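Side-chain contacts in 2-methyl-3-hydroxypyridine-5-carboxylic acid oxygenase (PDB 3ALJ), which probably catalyses the oxygen-dependent, FAD-mediated ring opening of 2-methyl-3-hydroxypyridine-5-carboxylic acid, a step in the breakdown of vitamin B6: residues 31-36 against 310-315; 304-309 against 330-335. All blocks are in the same frame, centred on the assembly; numbering follows the deposited sequence.

How the contacts relate
Both contacts use helix 300-314, and their centres lie 14 Å apart. Contact 1 sets its C-terminal end against the turn that follows helix 21-32; contact 2 sets its middle against helix 321-349. Arg331, from the 330-335 segment, joins the two: its NE makes a salt bridge to Asp314 OD2 at 2.8 Å, while its NH2 probably hydrogen-bonds Gln313 OE1 at 2.9 Å, so the guanidinium group spans two neighbouring residues of the 310-315 segment. Contact 2 is the inner one: its centre lies about 14 Å from the centre of the chain, that of contact 1 about 21 Å. The side chain of Asn307 is about 9 Å from the bound FAD, between nearest atoms.

Contact 1: residues 31-36 against 310-315; sequences KQNGWD and SLSQDL
The carbonyl O of Ser312 is approached from across the contact by water 2, which takes the indole hydrogen of Trp35 (NE1 to water 3.0 Å) and can donate to Ser312 O at 2.9 Å, though it has more acceptors near it than hydrogens. Ser312 O also receives a weak bond from Leu315 N, three residues on, at 3.3 Å. Asn33 OD1 stands 3.6 Å from Ser312 O, and as both are acceptors this is mere proximity. Water 1 donates to Asn33 OD1 and, in one of the two serine conformers, to Ser312 OG at 2.8 Å; OG there also bonds back to Phe309 O, so this bridge is less certain. The apolar part is the larger share of the buried surface: CZ2 of the six-membered ring meets CB, CD1 and CD2 of Leu315, the closest being CD1 at 3.9 Å, with the two side chains crossing at about a right angle. Trp35 reaches there with CG beside its backbone N (chi1 -70°). Leu30 and Leu151 pack against both. Gly34, with positive phi, is the C-prime residue of a Schellman motif (Trp35 N to Leu30 O, Gly34 N to Lys31 O) ending helix 21-32 of what appears to be a Rossmann-type beta-alpha-beta unit, strands 13-17 and 36-40 flanking the helix.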
ATOM      1  N   LYS A  31      12.392  14.962  -7.573  1.00 11.13           N
ATOM      2  CA  LYS A  31      12.474  15.733  -8.860  1.00 11.95           C
ATOM      3  C   LYS A  31      11.834  17.141  -8.667  1.00 12.70           C
ATOM      4  O   LYS A  31      12.375  18.135  -9.197  1.00 12.06           O
ATOM      5  CB  LYS A  31      11.803  14.942 -10.008  1.00 10.79           C
ATOM      6  CG  LYS A  31      11.967  15.530 -11.434  1.00 13.27           C
ATOM      7  CD  LYS A  31      13.465  15.333 -11.892  1.00 12.87           C
ATOM      8  CE  LYS A  31      13.379  15.951 -13.301  1.00 17.30           C
ATOM      9  NZ  LYS A  31      14.751  15.940 -13.896  1.00 25.89           N
ATOM     10  N   GLN A  32      10.776  17.229  -7.870  1.00 12.06           N
ATOM     11  CA  GLN A  32      10.140  18.578  -7.676  1.00 13.19           C
ATOM     12  C   GLN A  32      11.060  19.458  -6.899  1.00 12.75           C
ATOM     13  O   GLN A  32      10.997  20.688  -7.118  1.00 13.44           O
ATOM     14  CB  GLN A  32       8.819  18.397  -6.871  1.00 12.62           C
ATOM     15  CG  GLN A  32       7.697  17.822  -7.675  1.00 12.31           C
ATOM     16  CD  GLN A  32       6.376  17.688  -6.904  1.00 11.48           C
ATOM     17  OE1 GLN A  32       5.309  17.684  -7.538  1.00 14.16           O
ATOM     18  NE2 GLN A  32       6.442  17.618  -5.558  1.00 11.11           N
ATOM     19  N   ASN A  33      11.925  18.925  -6.071  1.00 11.94           N
ATOM     20  CA  ASN A  33      12.905  19.722  -5.355  1.00 12.38           C
ATOM     21  C   ASN A  33      14.217  19.964  -6.136  1.00 12.95           C
ATOM     22  O   ASN A  33      15.184  20.487  -5.530  1.00 15.46           O
ATOM     23  CB  ASN A  33      13.220  18.997  -4.053  1.00 14.33           C
ATOM     24  CG  ASN A  33      12.057  19.106  -3.031  1.00 15.55           C
ATOM     25  OD1 ASN A  33      12.049  18.435  -1.937  1.00 16.65           O
ATOM     26  ND2 ASN A  33      11.164  20.052  -3.300  1.00 17.25           N
ATOM     27  N   GLY A  34      14.268  19.569  -7.388  1.00 12.27           N
ATOM     28  CA  GLY A  34      15.459  19.920  -8.231  1.00 12.83           C
ATOM     29  C   GLY A  34      16.514  18.814  -8.254  1.00 15.37           C
ATOM     30  O   GLY A  34      17.544  18.989  -8.903  1.00 16.22           O
ATOM     31  N   TRP A  35      16.257  17.639  -7.666  1.00 11.76           N
ATOM     32  CA  TRP A  35      17.204  16.496  -7.850  1.00 12.18           C
ATOM     33  C   TRP A  35      17.160  16.014  -9.288  1.00 11.76           C
ATOM     34  O   TRP A  35      16.146  15.981  -9.966  1.00 14.53           O
ATOM     35  CB  TRP A  35      16.825  15.340  -6.915  1.00 10.36           C
ATOM     36  CG  TRP A  35      17.067  15.577  -5.495  1.00 11.50           C
ATOM     37  CD1 TRP A  35      16.327  16.333  -4.553  1.00 13.14           C
ATOM     38  CD2 TRP A  35      18.131  14.996  -4.765  1.00  8.49           C
ATOM     39  NE1 TRP A  35      16.893  16.256  -3.364  1.00 11.55           N
ATOM     40  CE2 TRP A  35      18.023  15.431  -3.415  1.00  9.99           C
ATOM     41  CE3 TRP A  35      19.184  14.111  -5.099  1.00 10.15           C
ATOM     42  CZ2 TRP A  35      18.895  15.026  -2.355  1.00 12.58           C
ATOM     43  CZ3 TRP A  35      20.054  13.746  -4.038  1.00 10.15           C
ATOM     44  CH2 TRP A  35      19.931  14.205  -2.710  1.00 12.11           C
ATOM     45  N   ASP A  36      18.367  15.515  -9.695  1.00 12.81           N
ATOM     46  CA  ASP A  36      18.445  14.745 -10.898  1.00 13.31           C
ATOM     47  C   ASP A  36      18.110  13.289 -10.475  1.00 13.88           C
ATOM     48  O   ASP A  36      18.991  12.686  -9.884  1.00 14.67           O
ATOM     49  CB  ASP A  36      19.864  14.861 -11.526  1.00 13.33           C
ATOM     50  CG  ASP A  36      20.000  13.972 -12.800  1.00 15.18           C
ATOM     51  OD1 ASP A  36      19.059  13.284 -13.248  1.00 16.60           O
ATOM     52  OD2 ASP A  36      21.073  14.128 -13.513  1.00 20.79           O
ATOM     53  N   SER A 310       8.461  12.271   3.115  1.00  9.77           N
ATOM     54  CA  SER A 310       9.166  12.846   4.274  1.00  8.66           C
ATOM     55  C   SER A 310      10.675  12.828   4.050  1.00 10.16           C
ATOM     56  O   SER A 310      11.381  13.764   4.503  1.00 11.09           O
ATOM     57  CB  SER A 310       8.866  12.082   5.551  1.00  9.37           C
ATOM     58  OG  SER A 310       7.455  12.261   5.837  1.00 10.96           O
ATOM     59  N   LEU A 311      11.200  11.811   3.399  1.00 10.77           N
ATOM     60  CA  LEU A 311      12.662  11.750   3.036  1.00  9.44           C
ATOM     61  C   LEU A 311      13.003  12.983   2.273  1.00 10.19           C
ATOM     62  O   LEU A 311      14.074  13.651   2.525  1.00 11.01           O
ATOM     63  CB  LEU A 311      12.928  10.405   2.227  1.00  9.48           C
ATOM     64  CG  LEU A 311      14.414  10.285   1.817  1.00  9.83           C
ATOM     65  CD1 LEU A 311      15.355  10.179   2.989  1.00 13.24           C
ATOM     66  CD2 LEU A 311      14.484   9.007   0.979  1.00 13.16           C
ATOM     67  N   SER A 312      12.221  13.289   1.256  1.00 10.94           N
ATOM     68  CA  SER A 312      12.455  14.493   0.433  0.50  9.65           C
ATOM     69  C   SER A 312      12.482  15.766   1.245  1.00 11.40           C
ATOM     70  O   SER A 312      13.307  16.658   0.966  1.00 12.90           O
ATOM     71  CB  SER A 312      11.493  14.583  -0.797  0.50  9.57           C
ATOM     72  OG  SER A 312      10.198  15.111  -0.482  0.50  8.27           O
ATOM     73  N   GLN A 313      11.598  15.845   2.228  1.00 11.70           N
ATOM     74  CA  GLN A 313      11.560  17.037   3.114  1.00 13.11           C
ATOM     75  C   GLN A 313      12.846  17.156   3.902  1.00 12.98           C
ATOM     76  O   GLN A 313      13.449  18.271   3.928  1.00 13.63           O
ATOM     77  CB  GLN A 313      10.401  16.933   4.076  1.00 12.00           C
ATOM     78  CG  GLN A 313       9.004  17.046   3.418  1.00 10.65           C
ATOM     79  CD  GLN A 313       7.954  16.843   4.472  1.00  9.90           C
ATOM     80  OE1 GLN A 313       8.023  15.970   5.352  1.00 11.36           O
ATOM     81  NE2 GLN A 313       6.898  17.653   4.355  1.00 13.04           N
ATOM     82  N   ASP A 314      13.365  16.075   4.473  1.00 12.07           N
ATOM     83  CA  ASP A 314      14.556  16.200   5.297  1.00 11.55           C
ATOM     84  C   ASP A 314      15.781  16.471   4.454  1.00 12.48           C
ATOM     85  O   ASP A 314      16.740  17.077   5.068  1.00 13.68           O
ATOM     86  CB  ASP A 314      14.709  14.932   6.141  1.00 12.25           C
ATOM     87  CG  ASP A 314      13.946  14.988   7.390  1.00 15.83           C
ATOM     88  OD1 ASP A 314      14.460  15.683   8.299  1.00 19.26           O
ATOM     89  OD2 ASP A 314      12.908  14.319   7.629  1.00 16.23           O
ATOM     90  N   LEU A 315      15.769  16.193   3.149  1.00 12.58           N
ATOM     91  CA  LEU A 315      16.892  16.433   2.258  1.00 12.75           C
ATOM     92  C   LEU A 315      16.928  17.900   1.875  1.00 13.25           C
ATOM     93  O   LEU A 315      17.877  18.313   1.169  1.00 15.13           O
ATOM     94  CB  LEU A 315      16.855  15.515   1.006  1.00 13.45           C
ATOM     95  CG  LEU A 315      17.253  14.099   1.442  1.00 10.51           C
ATOM     96  CD1 LEU A 315      16.703  13.143   0.334  1.00 12.91           C
ATOM     97  CD2 LEU A 315      18.817  13.980   1.547  1.00 13.00           C
TER
HETATM   98  O   HOH W   1       9.253  17.717  -0.624  1.00 25.90           O
HETATM   99  O   HOH W   2      14.816  17.096  -1.414  1.00 14.60           O

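Contact 2: residues 304-309 against 330-335; sequences AMVNAF and TRIRPI
Ile332 straddles the amide nitrogen of Asn307 with both branches of its side chain. CB already lies 4.0 Å from Asn307 ND2. From there CG1 and CG2 each come to 3.5 Å of that ND2, and CG2 also packs near the amide carbon CG. CG1 also meets Val306 CG1, loosely, at 4.4 Å. The terminal Ile332 CD1 ends 3.4 Å from Ser310 OG, one turn beyond Val306 on helix 300-314. A chi1 of -147°, well off a staggered angle, sets the two branches around the nitrogen in this way. The amide is tied at both ends: ND2 donates to water 3 at 2.7 Å, which in turn donates to Ile332 O at 2.8 Å, while OD1 is bonded to Thr336 OG1. Water 3 thus adds a bridged link to the direct ones, Asn307 OD1 with Thr336 OG1 and Trp328 NE1 to Asn307 O. The contact is buried where helix 300-314 packs on helix 321-349. Tyr368 of strand 368-369 touches both Val306 and Ile332, helix 57-65 covers Val306 through Asn58 and Val62, and helix 21-32 packs on a different side of helix 300-314, against Ala304, Met305, Ala308 and Phe309.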
ATOM      1  N   ALA A 304       4.401   3.911   3.331  1.00  7.68           N
ATOM      2  CA  ALA A 304       5.473   3.946   2.355  1.00  8.57           C
ATOM      3  C   ALA A 304       5.514   5.326   1.683  1.00  6.61           C
ATOM      4  O   ALA A 304       6.614   5.882   1.515  1.00  8.39           O
ATOM      5  CB  ALA A 304       5.265   2.886   1.253  1.00  7.95           C
ATOM      6  N   MET A 305       4.359   5.862   1.327  1.00  7.16           N
ATOM      7  CA  MET A 305       4.288   7.141   0.634  1.00  8.02           C
ATOM      8  C   MET A 305       4.623   8.282   1.583  1.00  7.35           C
ATOM      9  O   MET A 305       5.370   9.209   1.168  1.00  7.66           O
ATOM     10  CB  MET A 305       2.886   7.279   0.041  1.00  7.45           C
ATOM     11  CG  MET A 305       2.728   6.315  -1.141  1.00  8.95           C
ATOM     12  SD  MET A 305       0.993   6.375  -1.817  1.00 10.62           S
ATOM     13  CE  MET A 305       1.044   7.998  -2.645  1.00 12.25           C
ATOM     14  N   VAL A 306       4.065   8.301   2.778  1.00  7.24           N
ATOM     15  CA  VAL A 306       4.471   9.352   3.817  1.00  7.82           C
ATOM     16  C   VAL A 306       5.973   9.311   4.016  1.00  8.69           C
ATOM     17  O   VAL A 306       6.594  10.355   4.054  1.00  9.35           O
ATOM     18  CB  VAL A 306       3.714   9.142   5.118  1.00  7.61           C
ATOM     19  CG1 VAL A 306       4.335   9.947   6.277  1.00  8.77           C
ATOM     20  CG2 VAL A 306       2.241   9.646   4.917  1.00  8.91           C
ATOM     21  N   ASN A 307       6.554   8.128   4.180  1.00  7.67           N
ATOM     22  CA  ASN A 307       8.031   8.059   4.429  1.00  7.70           C
ATOM     23  C   ASN A 307       8.836   8.478   3.252  1.00  8.64           C
ATOM     24  O   ASN A 307       9.803   9.235   3.457  1.00  8.44           O
ATOM     25  CB  ASN A 307       8.368   6.654   4.936  1.00  8.66           C
ATOM     26  CG  ASN A 307       7.725   6.306   6.257  1.00  9.14           C
ATOM     27  OD1 ASN A 307       7.580   5.066   6.616  1.00 12.85           O
ATOM     28  ND2 ASN A 307       7.350   7.252   6.960  1.00  6.96           N
ATOM     29  N   ALA A 308       8.394   8.162   2.040  1.00  7.55           N
ATOM     30  CA  ALA A 308       9.149   8.596   0.888  1.00  8.11           C
ATOM     31  C   ALA A 308       9.067  10.103   0.738  1.00  9.54           C
ATOM     32  O   ALA A 308      10.056  10.824   0.421  1.00  9.88           O
ATOM     33  CB  ALA A 308       8.634   7.889  -0.336  1.00 11.16           C
ATOM     34  N   PHE A 309       7.859  10.679   0.956  1.00  8.83           N
ATOM     35  CA  PHE A 309       7.775  12.115   0.819  1.00  8.20           C
ATOM     36  C   PHE A 309       8.516  12.809   1.912  1.00  9.47           C
ATOM     37  O   PHE A 309       9.181  13.846   1.625  1.00 11.18           O
ATOM     38  CB  PHE A 309       6.228  12.504   0.889  1.00  9.55           C
ATOM     39  CG  PHE A 309       5.966  13.956   0.528  1.00  7.68           C
ATOM     40  CD1 PHE A 309       5.844  14.322  -0.807  1.00 12.04           C
ATOM     41  CD2 PHE A 309       5.943  14.906   1.564  1.00 10.64           C
ATOM     42  CE1 PHE A 309       5.646  15.664  -1.133  1.00 14.50           C
ATOM     43  CE2 PHE A 309       5.723  16.277   1.264  1.00 11.70           C
ATOM     44  CZ  PHE A 309       5.618  16.643  -0.048  1.00 13.99           C
ATOM     45  N   THR A 330      14.683   9.267  12.402  1.00 12.42           N
ATOM     46  CA  THR A 330      14.343   9.662  13.778  1.00 12.52           C
ATOM     47  C   THR A 330      12.957  10.363  13.839  1.00 13.63           C
ATOM     48  O   THR A 330      12.187  10.138  14.778  1.00 14.34           O
ATOM     49  CB  THR A 330      15.458  10.653  14.292  1.00 13.12           C
ATOM     50  OG1 THR A 330      16.631   9.855  14.425  1.00 15.70           O
ATOM     51  CG2 THR A 330      15.082  11.178  15.739  1.00 16.50           C
ATOM     52  N   ARG A 331      12.683  11.248  12.870  1.00 11.97           N
ATOM     53  CA  ARG A 331      11.440  12.036  12.879  1.00 12.14           C
ATOM     54  C   ARG A 331      10.192  11.199  12.580  1.00 13.15           C
ATOM     55  O   ARG A 331       9.175  11.316  13.183  1.00 15.21           O
ATOM     56  CB  ARG A 331      11.582  13.133  11.791  1.00 13.36           C
ATOM     57  CG  ARG A 331      10.363  14.034  11.704  1.00 15.08           C
ATOM     58  CD  ARG A 331      10.670  15.197  10.867  1.00 15.36           C
ATOM     59  NE  ARG A 331      10.843  14.944   9.420  1.00 11.12           N
ATOM     60  CZ  ARG A 331       9.841  15.029   8.514  1.00 10.80           C
ATOM     61  NH1 ARG A 331       8.595  15.247   8.949  1.00 12.36           N
ATOM     62  NH2 ARG A 331      10.058  14.859   7.159  1.00 10.61           N
ATOM     63  N   ILE A 332      10.354  10.326  11.551  1.00 11.41           N
ATOM     64  CA  ILE A 332       9.138   9.731  10.979  1.00 11.55           C
ATOM     65  C   ILE A 332       8.923   8.280  11.379  1.00  9.71           C
ATOM     66  O   ILE A 332       7.785   7.746  11.328  1.00 11.01           O
ATOM     67  CB  ILE A 332       9.236   9.890   9.358  1.00 12.48           C
ATOM     68  CG1 ILE A 332       7.880  10.079   8.874  1.00 14.26           C
ATOM     69  CG2 ILE A 332      10.016   8.684   8.625  1.00 13.92           C
ATOM     70  CD1 ILE A 332       7.353  11.593   9.215  1.00 18.70           C
ATOM     71  N   ARG A 333       9.983   7.532  11.757  1.00 10.39           N
ATOM     72  CA  ARG A 333       9.809   6.107  11.974  1.00 11.04           C
ATOM     73  C   ARG A 333       8.824   5.765  13.063  1.00 11.22           C
ATOM     74  O   ARG A 333       8.096   4.797  12.920  1.00 12.20           O
ATOM     75  CB  ARG A 333      11.132   5.357  12.065  1.00 11.08           C
ATOM     76  CG  ARG A 333      10.993   3.980  12.563  1.00 16.28           C
ATOM     77  CD  ARG A 333      12.322   3.260  12.719  1.00 15.24           C
ATOM     78  NE  ARG A 333      11.988   1.971  12.962  1.00 16.67           N
ATOM     79  CZ  ARG A 333      12.762   0.956  12.840  1.00 16.27           C
ATOM     80  NH1 ARG A 333      14.047   1.161  12.508  1.00 13.55           N
ATOM     81  NH2 ARG A 333      12.275  -0.227  13.119  1.00 20.08           N
ATOM     82  N   PRO A 334       8.758   6.530  14.171  1.00 10.50           N
ATOM     83  CA  PRO A 334       7.843   6.086  15.209  1.00 10.78           C
ATOM     84  C   PRO A 334       6.368   5.942  14.793  1.00 10.59           C
ATOM     85  O   PRO A 334       5.670   5.026  15.260  1.00 12.43           O
ATOM     86  CB  PRO A 334       8.014   7.126  16.343  1.00 12.57           C
ATOM     87  CG  PRO A 334       9.478   7.562  16.170  1.00 12.38           C
ATOM     88  CD  PRO A 334       9.617   7.668  14.644  1.00 12.67           C
ATOM     89  N   ILE A 335       5.899   6.814  13.914  1.00 12.86           N
ATOM     90  CA  ILE A 335       4.514   6.684  13.420  1.00 11.31           C
ATOM     91  C   ILE A 335       4.336   5.294  12.729  1.00 10.03           C
ATOM     92  O   ILE A 335       3.332   4.593  12.887  1.00 11.87           O
ATOM     93  CB  ILE A 335       4.198   7.819  12.418  1.00 12.37           C
ATOM     94  CG1 ILE A 335       4.593   9.212  13.083  1.00 16.73           C
ATOM     95  CG2 ILE A 335       2.764   7.663  11.962  1.00 16.01           C
ATOM     96  CD1 ILE A 335       4.385  10.337  12.076  1.00 20.03           C
TER
HETATM   97  O   HOH W   3       6.003   7.164   9.289  1.00 11.33           O